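Local coordinates for probable transcriptional regulator, LysR family protein (Rhodococcus sp., PDB 2QL3), which probably binds DNA as a transcription factor of the LysR family, this piece being its C-terminal effector-binding (substrate-binding) domain, at residues Q43-L46 against R47-E51; R199-I202 against R203-A207. One frame throughout, in Å; residues are numbered along the deposited sequence.

Contact 1: Q43-L46 against R47-E51; sequences QNRL and RTQLE. With PO4 (phosphate ion), chain O; PO4 (phosphate ion), chain Q.
Arg47 folds back over Asn44, one turn earlier in helix 43-51 of the LysR-type substrate-binding domain, a periplasmic-binding-protein-like fold. Its NH1 gives a hydrogen bond to Asn44 OD1 at 2.8 Å. The N-H...O angle is only 140°, and the N-H comes in from above the plane of the amide, missing the lone pairs. The two side chains run alongside each other in the same direction, with amide and guanidinium planes 55° apart. A bend at chi3 (95°) turns the guanidinium of Arg47 back along the helix, and one of its faces rests over Asn44 CA. Thr48 N bonds to Asn44 O at 2.8 Å. Gln49 packs its CG against Arg45 O at 3.3 Å, the same oxygen that receives its backbone N-H. Leu50 N bonds to Leu46 O, and the two leucines are buried: Leu46 meets strand 57-61 and Leu50 meets Trp69. At the helix start O1 of a phosphate ion (chain O), probably from the crystallisation liquor, takes a nearly straight hydrogen bond from Asn44 N. Arg45 forms a salt bridge with Asp41, and its NH1 also makes a weak bond, 3.3 Å long, to O4 of a second phosphate (chain Q) at the guanidinium edge.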
loop_
_atom_site.group_PDB
_atom_site.type_symbol
_atom_site.label_atom_id
_atom_site.label_comp_id
_atom_site.label_asym_id
_atom_site.label_seq_id
_atom_site.Cartn_x
_atom_site.Cartn_y
_atom_site.Cartn_z
ATOM N N GLN A 43 7.479 2.441 11.946
ATOM C CA GLN A 43 8.788 2.212 12.521
ATOM C C GLN A 43 8.842 2.154 14.059
ATOM O O GLN A 43 9.278 1.159 14.604
ATOM C CB GLN A 43 9.744 3.244 11.973
ATOM C CG GLN A 43 11.068 3.301 12.666
ATOM C CD GLN A 43 11.939 4.419 12.124
ATOM O OE1 GLN A 43 12.987 4.143 11.558
ATOM N NE2 GLN A 43 11.524 5.693 12.327
ATOM N N ASN A 44 8.439 3.220 14.756
ATOM C CA ASN A 44 8.436 3.170 16.241
ATOM C C ASN A 44 7.490 2.141 16.848
ATOM O O ASN A 44 7.791 1.554 17.886
ATOM C CB ASN A 44 8.173 4.535 16.872
ATOM C CG ASN A 44 9.153 5.613 16.364
ATOM O OD1 ASN A 44 10.127 5.294 15.698
ATOM N ND2 ASN A 44 8.918 6.865 16.719
ATOM N N ARG A 45 6.340 1.962 16.231
ATOM C CA ARG A 45 5.334 1.113 16.796
ATOM C C ARG A 45 5.843 -0.300 16.749
ATOM O O ARG A 45 5.722 -1.020 17.755
ATOM C CB ARG A 45 3.951 1.305 16.116
ATOM C CG ARG A 45 3.318 2.682 16.383
ATOM C CD ARG A 45 1.988 2.909 15.570
ATOM N NE ARG A 45 1.123 1.720 15.597
ATOM C CZ ARG A 45 -0.021 1.611 16.284
ATOM N NH1 ARG A 45 -0.682 0.466 16.284
ATOM N NH2 ARG A 45 -0.488 2.632 16.990
ATOM N N LEU A 46 6.497 -0.703 15.658
ATOM C CA LEU A 46 7.060 -2.111 15.568
ATOM C C LEU A 46 8.163 -2.295 16.629
ATOM O O LEU A 46 8.232 -3.306 17.330
ATOM C CB LEU A 46 7.630 -2.411 14.168
ATOM C CG LEU A 46 7.482 -3.891 13.680
ATOM C CD1 LEU A 46 6.004 -4.116 13.428
ATOM C CD2 LEU A 46 8.229 -4.193 12.428
ATOM N N ARG A 47 9.003 -1.273 16.802
ATOM C CA ARG A 47 10.097 -1.342 17.794
ATOM C C ARG A 47 9.538 -1.479 19.222
ATOM O O ARG A 47 10.019 -2.271 20.055
ATOM C CB ARG A 47 10.982 -0.076 17.649
ATOM C CG ARG A 47 11.958 0.179 18.806
ATOM C CD ARG A 47 12.857 1.420 18.523
ATOM N NE ARG A 47 12.258 2.595 19.142
ATOM C CZ ARG A 47 11.835 3.667 18.515
ATOM N NH1 ARG A 47 12.035 3.811 17.171
ATOM N NH2 ARG A 47 11.275 4.641 19.261
ATOM N N THR A 48 8.519 -0.671 19.481
ATOM C CA THR A 48 7.776 -0.647 20.716
ATOM C C THR A 48 7.087 -1.987 21.036
ATOM O O THR A 48 7.128 -2.455 22.163
ATOM C CB THR A 48 6.746 0.515 20.601
ATOM O OG1 THR A 48 7.424 1.694 21.053
ATOM C CG2 THR A 48 5.539 0.276 21.454
ATOM N N GLN A 49 6.470 -2.591 20.034
ATOM C CA GLN A 49 5.880 -3.918 20.174
ATOM C C GLN A 49 6.945 -4.983 20.435
ATOM O O GLN A 49 6.817 -5.780 21.403
ATOM C CB GLN A 49 4.960 -4.226 18.960
ATOM C CG GLN A 49 3.722 -3.344 19.003
ATOM C CD GLN A 49 2.981 -3.166 17.650
ATOM O OE1 GLN A 49 2.339 -2.127 17.416
ATOM N NE2 GLN A 49 3.034 -4.172 16.803
ATOM N N LEU A 50 8.012 -4.984 19.641
ATOM C CA LEU A 50 9.142 -5.905 19.877
ATOM C C LEU A 50 9.776 -5.768 21.278
ATOM O O LEU A 50 10.045 -6.768 21.951
ATOM C CB LEU A 50 10.221 -5.789 18.794
ATOM C CG LEU A 50 11.191 -6.996 18.594
ATOM C CD1 LEU A 50 10.518 -8.236 18.046
ATOM C CD2 LEU A 50 12.311 -6.653 17.615
ATOM N N GLU A 51 10.021 -4.544 21.734
ATOM C CA GLU A 51 10.561 -4.346 23.098
ATOM C C GLU A 51 9.639 -4.930 24.158
ATOM O O GLU A 51 10.124 -5.467 25.164
ATOM C CB GLU A 51 10.834 -2.868 23.451
ATOM C CG GLU A 51 12.011 -2.220 22.738
ATOM C CD GLU A 51 13.369 -2.596 23.300
ATOM O OE1 GLU A 51 13.499 -2.894 24.531
ATOM O OE2 GLU A 51 14.336 -2.584 22.471
HETATM P P PO4 O . 5.962 5.835 13.943
HETATM O O1 PO4 O . 7.416 5.627 13.620
HETATM O O2 PO4 O . 5.303 4.490 14.302
HETATM O O3 PO4 O . 5.705 6.670 15.146
HETATM O O4 PO4 O . 5.259 6.416 12.697
HETATM P P PO4 Q . -3.200 0.435 19.229
HETATM O O1 PO4 Q . -1.823 -0.131 19.538
HETATM O O2 PO4 Q . -4.217 -0.126 20.217
HETATM O O3 PO4 Q . -3.155 1.949 19.355
HETATM O O4 PO4 Q . -3.603 0.060 17.811
#

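Contact 2: R199-I202 against R203-A207; sequences RAFI and RFVTA
The last turns of helix 196-205 join Arg203 N to Arg199 O, Phe204 N to Ala200 O and Val205 N to Phe201 O, at 3.0, 2.9 and 2.9 Å. Phe201 and Val205 share the buried side of the helix. Val205 CG1 sits over one face of the Phe201 ring, 4.0 Å from its centroid and 16° off the ring normal. This is a CH-pi contact, with the methyl displaced toward the rim near CZ. With Phe201 CG trans to its N (chi1 -176°), the ring is directed toward the next turn, where the CG1 methyl of Val205 meets its face. This helix is the C-terminal helix of the effector-binding domain. It packs against helix 20-30, where Phe27 meets the Phe201 ring edge-to-face and Met23 touches both Phe201 and Val205. On the sheet side, Phe201 also reaches Ile7 and Val9 of strand 5-11, and Ile202 meets Trp188 of strand 182-189. Thr206 is the first residue to leave helical geometry. Its OG1 donates to Ile202 O at 2.6 Å, and its N donates to the same oxygen at 3.1 Å. The two donors come from opposite faces of the carbonyl plane, so one acceptor is gripped twice where the helix stops. The exposed side carries Arg199 and Arg203. NH2 of Arg203 stands over one face of the Arg199 guanidinium, and the two planes are 65° apart. The modelled NH2-NH2 separation is very short for two donors, so its exact value is doubtful. O2 of a phosphate ion, probably from the crystallisation liquor, makes long, weak ion pairs with both Arg199 NH1 and Arg203 NE.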
loop_
_atom_site.group_PDB
_atom_site.type_symbol
_atom_site.label_atom_id
_atom_site.label_comp_id
_atom_site.label_asym_id
_atom_site.label_seq_id
_atom_site.Cartn_x
_atom_site.Cartn_y
_atom_site.Cartn_z
ATOM N N ARG A 199 12.610 -19.596 17.163
ATOM C CA ARG A 199 13.879 -20.139 16.724
ATOM C C ARG A 199 13.700 -20.946 15.407
ATOM O O ARG A 199 14.485 -20.787 14.458
ATOM C CB ARG A 199 14.451 -21.002 17.830
ATOM C CG ARG A 199 15.858 -20.756 18.015
ATOM C CD ARG A 199 16.204 -20.925 19.447
ATOM N NE ARG A 199 16.988 -22.132 19.626
ATOM C CZ ARG A 199 18.322 -22.195 19.559
ATOM N NH1 ARG A 199 19.053 -21.105 19.315
ATOM N NH2 ARG A 199 18.932 -23.368 19.752
ATOM N N ALA A 200 12.665 -21.779 15.341
ATOM C CA ALA A 200 12.389 -22.525 14.102
ATOM C C ALA A 200 12.153 -21.579 12.943
ATOM O O ALA A 200 12.632 -21.843 11.820
ATOM C CB ALA A 200 11.215 -23.534 14.249
ATOM N N PHE A 201 11.461 -20.458 13.232
ATOM C CA PHE A 201 11.183 -19.436 12.206
ATOM C C PHE A 201 12.470 -18.771 11.641
ATOM O O PHE A 201 12.668 -18.707 10.415
ATOM C CB PHE A 201 10.203 -18.372 12.709
ATOM C CG PHE A 201 9.833 -17.378 11.684
ATOM C CD1 PHE A 201 8.743 -17.604 10.868
ATOM C CD2 PHE A 201 10.539 -16.172 11.539
ATOM C CE1 PHE A 201 8.342 -16.685 9.916
ATOM C CE2 PHE A 201 10.144 -15.247 10.561
ATOM C CZ PHE A 201 9.030 -15.537 9.727
ATOM N N ILE A 202 13.324 -18.316 12.551
ATOM C CA ILE A 202 14.557 -17.714 12.216
ATOM C C ILE A 202 15.442 -18.675 11.394
ATOM O O ILE A 202 15.991 -18.267 10.376
ATOM C CB ILE A 202 15.311 -17.218 13.492
ATOM C CG1 ILE A 202 14.492 -16.111 14.190
ATOM C CG2 ILE A 202 16.785 -16.812 13.137
ATOM C CD1 ILE A 202 14.803 -15.863 15.718
ATOM N N ARG A 203 15.551 -19.932 11.809
ATOM C CA ARG A 203 16.392 -20.914 11.112
ATOM C C ARG A 203 15.783 -21.200 9.727
ATOM O O ARG A 203 16.509 -21.370 8.752
ATOM C CB ARG A 203 16.596 -22.234 11.935
ATOM C CG ARG A 203 17.341 -22.085 13.270
ATOM C CD ARG A 203 17.475 -23.455 13.955
ATOM N NE ARG A 203 18.079 -23.477 15.303
ATOM C CZ ARG A 203 17.916 -24.486 16.181
ATOM N NH1 ARG A 203 17.147 -25.527 15.865
ATOM N NH2 ARG A 203 18.510 -24.478 17.376
ATOM N N PHE A 204 14.452 -21.241 9.657
ATOM C CA PHE A 204 13.752 -21.597 8.442
ATOM C C PHE A 204 13.892 -20.491 7.380
ATOM O O PHE A 204 14.167 -20.791 6.204
ATOM C CB PHE A 204 12.291 -21.982 8.720
ATOM C CG PHE A 204 11.495 -22.341 7.447
ATOM C CD1 PHE A 204 11.502 -23.637 6.954
ATOM C CD2 PHE A 204 10.784 -21.375 6.771
ATOM C CE1 PHE A 204 10.780 -23.985 5.764
ATOM C CE2 PHE A 204 10.071 -21.689 5.593
ATOM C CZ PHE A 204 10.080 -23.013 5.086
ATOM N N VAL A 205 13.792 -19.215 7.781
ATOM C CA VAL A 205 13.884 -18.132 6.791
ATOM C C VAL A 205 15.317 -17.733 6.443
ATOM O O VAL A 205 15.542 -17.006 5.470
ATOM C CB VAL A 205 13.048 -16.870 7.182
ATOM C CG1 VAL A 205 11.569 -17.274 7.486
ATOM C CG2 VAL A 205 13.712 -16.108 8.365
ATOM N N THR A 206 16.271 -18.176 7.240
ATOM C CA THR A 206 17.679 -17.945 6.950
ATOM C C THR A 206 18.413 -19.202 6.420
ATOM O O THR A 206 19.663 -19.219 6.352
ATOM C CB THR A 206 18.391 -17.364 8.178
ATOM O OG1 THR A 206 18.301 -18.294 9.242
ATOM C CG2 THR A 206 17.703 -16.116 8.633
ATOM N N ALA A 207 17.655 -20.217 6.007
ATOM C CA ALA A 207 18.238 -21.486 5.547
ATOM C C ALA A 207 18.731 -21.385 4.101
ATOM O O ALA A 207 18.017 -20.814 3.262
ATOM C CB ALA A 207 17.223 -22.598 5.677
#

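Both contacts are helix turns on the same alpha/beta lobe, but on different helices: 43-51 for contact 1 and 196-205 for contact 2. Their centres are 21 Å apart and they do not touch. Each is partly buried, with apolar residues turned inward and arginines outward. In contact 1 the cross-turn chemistry is mostly polar, an amide with a guanidinium, and its leucines pack on neighbouring strands. In contact 2 a methyl-on-ring contact spans one turn on the buried side. Contact 1 includes a helix start, where backbone N-H groups meet an anion. Contact 2 includes a helix end, where a threonine hydroxyl joins the backbone bonding. Strand 69-84 borders both.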